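Local coordinates for protein MGS-M5 (Unidentified, PDB 4Q3N) that probably interconverts L-lactate and pyruvate with NAD as cofactor, using a Rossmann-type dinucleotide-binding domain, at residues 66-79 with 106-120. Sequence-based numbering, arbitrary orientation. Where two conformers were deposited one is given.
Sequences YKDCKDAGLVVITA and NIMSSGFNGILLVAS
Asn106 sets its CB squarely on the ring of Tyr66, 3.4 Å from the ring centroid and 3° off the ring normal. The amide leans over the ring and is turned 39° from its plane. A water links Asn106 ND2 to Tyr66 OH. Beside this ring, Ile107 CG1 is 3.9 Å from Tyr66 CE1, and Ile107 CD1 fills the hollow between Val75 CG1 (3.6 Å) and Ile77 CD1. Were Tyr66 an alanine, Asn106 CB would probably lose its flat support, a gap would open beside Ile107 and the water would lose its phenol partner. The contact closes a right-handed beta-alpha-beta crossover of the Rossmann fold: strand 74-77, helix 89-109, strand 115-118. The two strands are parallel neighbours, joined by backbone hydrogen bonds such as Leu117 N to Val75 O (2.9 Å). Phe112, in the turn from helix 89-109 to strand 115-118, packs against the start of strand 74-77. With chi1 at 169°, its CG points away from the backbone N, and CE1 reaches Val75 CG2 (3.5 Å), while Cys69 O meets the ring edge. Ser110 OG takes the N-H of Phe112 in an ST turn, and Ser110 CB fits against Tyr66 O. On the sheet face away from Val75, Leu74 CD1 touches Ile115 CG2 (3.6 Å) and Leu117 CB; helix 232-246 covers these leucines. Past the strand ends, Ser120 OG donates to Ala79 O at 2.6 Å.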
loop_
_atom_site.group_PDB
_atom_site.type_symbol
_atom_site.label_atom_id
_atom_site.label_comp_id
_atom_site.label_asym_id
_atom_site.label_seq_id
_atom_site.Cartn_x
_atom_site.Cartn_y
_atom_site.Cartn_z
ATOM N N TYR A 66 30.441 -5.527 -8.791
ATOM C CA TYR A 66 30.637 -5.591 -7.356
ATOM C C TYR A 66 30.877 -4.211 -6.751
ATOM O O TYR A 66 30.484 -3.966 -5.611
ATOM C CB TYR A 66 31.802 -6.553 -7.023
ATOM C CG TYR A 66 31.296 -7.978 -7.021
ATOM C CD1 TYR A 66 30.446 -8.418 -6.016
ATOM C CD2 TYR A 66 31.621 -8.865 -8.051
ATOM C CE1 TYR A 66 29.954 -9.708 -6.013
ATOM C CE2 TYR A 66 31.145 -10.174 -8.050
ATOM C CZ TYR A 66 30.317 -10.586 -7.019
ATOM O OH TYR A 66 29.802 -11.849 -6.994
ATOM N N LYS A 67 31.492 -3.308 -7.516
ATOM C CA LYS A 67 31.700 -1.957 -7.013
ATOM C C LYS A 67 30.389 -1.262 -6.633
ATOM O O LYS A 67 30.387 -0.374 -5.772
ATOM C CB LYS A 67 32.495 -1.109 -8.020
ATOM C CG LYS A 67 31.773 -0.776 -9.325
ATOM C CD LYS A 67 32.678 0.096 -10.231
ATOM C CE LYS A 67 32.023 0.405 -11.588
ATOM N NZ LYS A 67 30.702 1.109 -11.455
ATOM N N ASP A 68 29.272 -1.648 -7.239
ATOM C CA ASP A 68 27.987 -1.073 -6.794
ATOM C C ASP A 68 27.555 -1.451 -5.390
ATOM O O ASP A 68 26.594 -0.883 -4.879
ATOM C CB ASP A 68 26.858 -1.462 -7.762
ATOM C CG ASP A 68 27.076 -0.858 -9.119
ATOM O OD1 ASP A 68 27.158 0.392 -9.201
ATOM O OD2 ASP A 68 27.263 -1.631 -10.083
ATOM N N CYS A 69 28.254 -2.391 -4.762
ATOM C CA CYS A 69 27.925 -2.800 -3.408
ATOM C C CYS A 69 28.372 -1.765 -2.397
ATOM O O CYS A 69 27.968 -1.820 -1.235
ATOM C CB CYS A 69 28.576 -4.145 -3.056
ATOM S SG CYS A 69 27.819 -5.518 -3.951
ATOM N N LYS A 70 29.229 -0.847 -2.817
ATOM C CA LYS A 70 29.971 -0.031 -1.854
ATOM C C LYS A 70 29.034 0.676 -0.868
ATOM O O LYS A 70 29.281 0.674 0.332
ATOM C CB LYS A 70 30.823 1.014 -2.560
ATOM C CG LYS A 70 31.541 1.970 -1.581
ATOM C CD LYS A 70 32.488 2.912 -2.325
ATOM C CE LYS A 70 33.085 3.942 -1.364
ATOM N NZ LYS A 70 34.424 4.402 -1.795
ATOM N N ASP A 71 27.934 1.231 -1.377
ATOM C CA ASP A 71 27.002 1.962 -0.517
ATOM C C ASP A 71 25.643 1.256 -0.450
ATOM O O ASP A 71 24.636 1.899 -0.226
ATOM C CB ASP A 71 26.818 3.380 -1.049
ATOM C CG ASP A 71 26.492 3.388 -2.538
ATOM O OD1 ASP A 71 26.618 2.294 -3.200
ATOM O OD2 ASP A 71 26.125 4.475 -3.045
ATOM N N ALA A 72 25.608 -0.041 -0.726
ATOM C CA ALA A 72 24.371 -0.815 -0.582
ATOM C C ALA A 72 24.109 -1.058 0.906
ATOM O O ALA A 72 25.048 -1.262 1.665
ATOM C CB ALA A 72 24.476 -2.116 -1.323
ATOM N N GLY A 73 22.844 -1.009 1.325
ATOM C CA GLY A 73 22.512 -1.265 2.717
ATOM C C GLY A 73 22.424 -2.785 2.931
ATOM O O GLY A 73 22.656 -3.292 4.027
ATOM N N LEU A 74 22.118 -3.512 1.872
ATOM C CA LEU A 74 21.875 -4.968 1.999
ATOM C C LEU A 74 22.330 -5.674 0.736
ATOM O O LEU A 74 22.037 -5.214 -0.368
ATOM C CB LEU A 74 20.361 -5.260 2.210
ATOM C CG LEU A 74 19.924 -6.729 2.295
ATOM C CD1 LEU A 74 20.372 -7.315 3.642
ATOM C CD2 LEU A 74 18.350 -6.827 2.129
ATOM N N VAL A 75 23.050 -6.783 0.872
ATOM C CA VAL A 75 23.321 -7.592 -0.335
ATOM C C VAL A 75 22.696 -8.938 -0.085
ATOM O O VAL A 75 22.950 -9.555 0.972
ATOM C CB VAL A 75 24.838 -7.742 -0.619
ATOM C CG1 VAL A 75 25.047 -8.669 -1.830
ATOM C CG2 VAL A 75 25.498 -6.343 -0.835
ATOM N N VAL A 76 21.890 -9.385 -1.040
ATOM C CA VAL A 76 21.208 -10.665 -0.926
ATOM C C VAL A 76 21.872 -11.655 -1.863
ATOM O O VAL A 76 21.895 -11.445 -3.075
ATOM C CB VAL A 76 19.728 -10.545 -1.268
ATOM C CG1 VAL A 76 18.971 -11.917 -1.067
ATOM C CG2 VAL A 76 19.068 -9.393 -0.355
ATOM N N ILE A 77 22.428 -12.719 -1.305
ATOM C CA ILE A 77 23.175 -13.685 -2.123
ATOM C C ILE A 77 22.327 -14.919 -2.431
ATOM O O ILE A 77 21.864 -15.610 -1.522
ATOM C CB ILE A 77 24.473 -14.133 -1.422
ATOM C CG1 ILE A 77 25.321 -12.894 -1.053
ATOM C CG2 ILE A 77 25.230 -15.190 -2.298
ATOM C CD1 ILE A 77 26.480 -13.204 -0.102
ATOM N N THR A 78 22.126 -15.177 -3.714
ATOM C CA THR A 78 21.323 -16.345 -4.159
ATOM C C THR A 78 22.185 -17.278 -5.048
ATOM O O THR A 78 21.727 -18.307 -5.488
ATOM C CB THR A 78 20.065 -15.897 -4.944
ATOM O OG1 THR A 78 20.444 -15.579 -6.298
ATOM C CG2 THR A 78 19.391 -14.670 -4.276
ATOM N N ALA A 79 23.444 -16.910 -5.287
ATOM C CA ALA A 79 24.332 -17.682 -6.167
ATOM C C ALA A 79 24.653 -19.059 -5.654
ATOM O O ALA A 79 24.752 -19.275 -4.439
ATOM C CB ALA A 79 25.646 -16.925 -6.374
ATOM N N ASN A 106 34.504 -10.582 -3.097
ATOM C CA ASN A 106 34.242 -9.544 -4.093
ATOM C C ASN A 106 33.347 -8.429 -3.515
ATOM O O ASN A 106 33.567 -7.224 -3.796
ATOM C CB ASN A 106 33.591 -10.164 -5.340
ATOM C CG ASN A 106 34.629 -10.927 -6.197
ATOM O OD1 ASN A 106 35.756 -10.515 -6.240
ATOM N ND2 ASN A 106 34.253 -12.022 -6.824
ATOM N N ILE A 107 32.341 -8.809 -2.725
ATOM C CA ILE A 107 31.487 -7.787 -2.084
ATOM C C ILE A 107 32.324 -6.923 -1.143
ATOM O O ILE A 107 32.246 -5.685 -1.178
ATOM C CB ILE A 107 30.331 -8.412 -1.281
ATOM C CG1 ILE A 107 29.323 -9.132 -2.198
ATOM C CG2 ILE A 107 29.574 -7.305 -0.438
ATOM C CD1 ILE A 107 28.393 -10.024 -1.409
ATOM N N MET A 108 33.157 -7.571 -0.311
ATOM C CA MET A 108 33.911 -6.808 0.685
ATOM C C MET A 108 34.950 -5.909 0.037
ATOM O O MET A 108 35.227 -4.840 0.577
ATOM C CB MET A 108 34.575 -7.726 1.722
ATOM C CG MET A 108 33.563 -8.626 2.462
ATOM S SD MET A 108 32.137 -7.724 3.179
ATOM C CE MET A 108 33.033 -6.728 4.369
ATOM N N SER A 109 35.507 -6.314 -1.112
ATOM C CA SER A 109 36.489 -5.515 -1.859
ATOM C C SER A 109 35.925 -4.151 -2.247
ATOM O O SER A 109 36.670 -3.200 -2.463
ATOM C CB SER A 109 36.953 -6.252 -3.140
ATOM O OG SER A 109 35.936 -6.276 -4.148
ATOM N N SER A 110 34.597 -4.066 -2.377
ATOM C CA SER A 110 34.009 -2.825 -2.844
ATOM C C SER A 110 34.051 -1.718 -1.776
ATOM O O SER A 110 33.829 -0.558 -2.092
ATOM C CB SER A 110 32.550 -3.048 -3.262
ATOM O OG SER A 110 31.742 -3.250 -2.124
ATOM N N GLY A 111 34.264 -2.094 -0.513
ATOM C CA GLY A 111 34.118 -1.150 0.587
ATOM C C GLY A 111 32.780 -1.281 1.301
ATOM O O GLY A 111 32.501 -0.548 2.251
ATOM N N PHE A 112 31.945 -2.203 0.822
ATOM C CA PHE A 112 30.642 -2.494 1.410
ATOM C C PHE A 112 30.716 -2.616 2.924
ATOM O O PHE A 112 31.639 -3.234 3.447
ATOM C CB PHE A 112 30.123 -3.815 0.837
ATOM C CG PHE A 112 28.910 -4.363 1.536
ATOM C CD1 PHE A 112 27.662 -3.864 1.274
ATOM C CD2 PHE A 112 29.026 -5.420 2.426
ATOM C CE1 PHE A 112 26.524 -4.408 1.883
ATOM C CE2 PHE A 112 27.900 -5.958 3.047
ATOM C CZ PHE A 112 26.654 -5.461 2.763
ATOM N N ASN A 113 29.727 -2.099 3.626
ATOM C CA ASN A 113 29.711 -2.269 5.061
ATOM C C ASN A 113 28.288 -2.344 5.532
ATOM O O ASN A 113 27.955 -1.777 6.568
ATOM C CB ASN A 113 30.459 -1.117 5.788
ATOM C CG ASN A 113 30.769 -1.454 7.258
ATOM O OD1 ASN A 113 30.711 -2.621 7.665
ATOM N ND2 ASN A 113 31.096 -0.439 8.055
ATOM N N GLY A 114 27.444 -3.044 4.765
ATOM C CA GLY A 114 26.043 -3.156 5.118
ATOM C C GLY A 114 25.784 -4.545 5.683
ATOM O O GLY A 114 26.654 -5.170 6.298
ATOM N N ILE A 115 24.582 -5.037 5.455
ATOM C CA ILE A 115 24.161 -6.335 5.945
ATOM C C ILE A 115 24.171 -7.386 4.822
ATOM O O ILE A 115 23.799 -7.066 3.685
ATOM C CB ILE A 115 22.731 -6.185 6.538
ATOM C CG1 ILE A 115 22.819 -5.263 7.788
ATOM C CG2 ILE A 115 22.046 -7.527 6.833
ATOM C CD1 ILE A 115 21.409 -4.804 8.180
ATOM N N LEU A 116 24.583 -8.619 5.129
ATOM C CA LEU A 116 24.501 -9.743 4.159
ATOM C C LEU A 116 23.357 -10.643 4.517
ATOM O O LEU A 116 23.211 -11.053 5.686
ATOM C CB LEU A 116 25.803 -10.605 4.146
ATOM C CG LEU A 116 27.093 -9.908 3.719
ATOM C CD1 LEU A 116 28.307 -10.852 3.870
ATOM C CD2 LEU A 116 26.999 -9.396 2.260
ATOM N N LEU A 117 22.569 -10.971 3.510
ATOM C CA LEU A 117 21.458 -11.923 3.628
ATOM C C LEU A 117 21.650 -13.074 2.644
ATOM O O LEU A 117 21.596 -12.859 1.430
ATOM C CB LEU A 117 20.127 -11.230 3.331
ATOM C CG LEU A 117 18.866 -12.086 3.212
ATOM C CD1 LEU A 117 18.726 -13.015 4.427
ATOM C CD2 LEU A 117 17.581 -11.163 3.089
ATOM N N VAL A 118 21.884 -14.282 3.147
ATOM C CA VAL A 118 22.198 -15.415 2.259
ATOM C C VAL A 118 20.917 -16.211 2.026
ATOM O O VAL A 118 20.233 -16.548 2.987
ATOM C CB VAL A 118 23.294 -16.308 2.890
ATOM C CG1 VAL A 118 23.544 -17.550 2.003
ATOM C CG2 VAL A 118 24.572 -15.512 3.036
ATOM N N ALA A 119 20.538 -16.459 0.771
ATOM C CA ALA A 119 19.363 -17.303 0.516
ATOM C C ALA A 119 19.778 -18.617 -0.177
ATOM O O ALA A 119 18.989 -19.545 -0.258
ATOM C CB ALA A 119 18.316 -16.575 -0.354
ATOM N N SER A 120 21.011 -18.677 -0.658
ATOM C CA SER A 120 21.543 -19.870 -1.323
ATOM C C SER A 120 21.429 -21.091 -0.424
ATOM O O SER A 120 21.672 -20.962 0.750
ATOM C CB SER A 120 23.014 -19.657 -1.687
ATOM O OG SER A 120 23.195 -18.503 -2.475
HETATM O O HOH W 1 31.666 -13.572 -8.004
HETATM O O HOH W 2 27.818 -0.501 2.385
#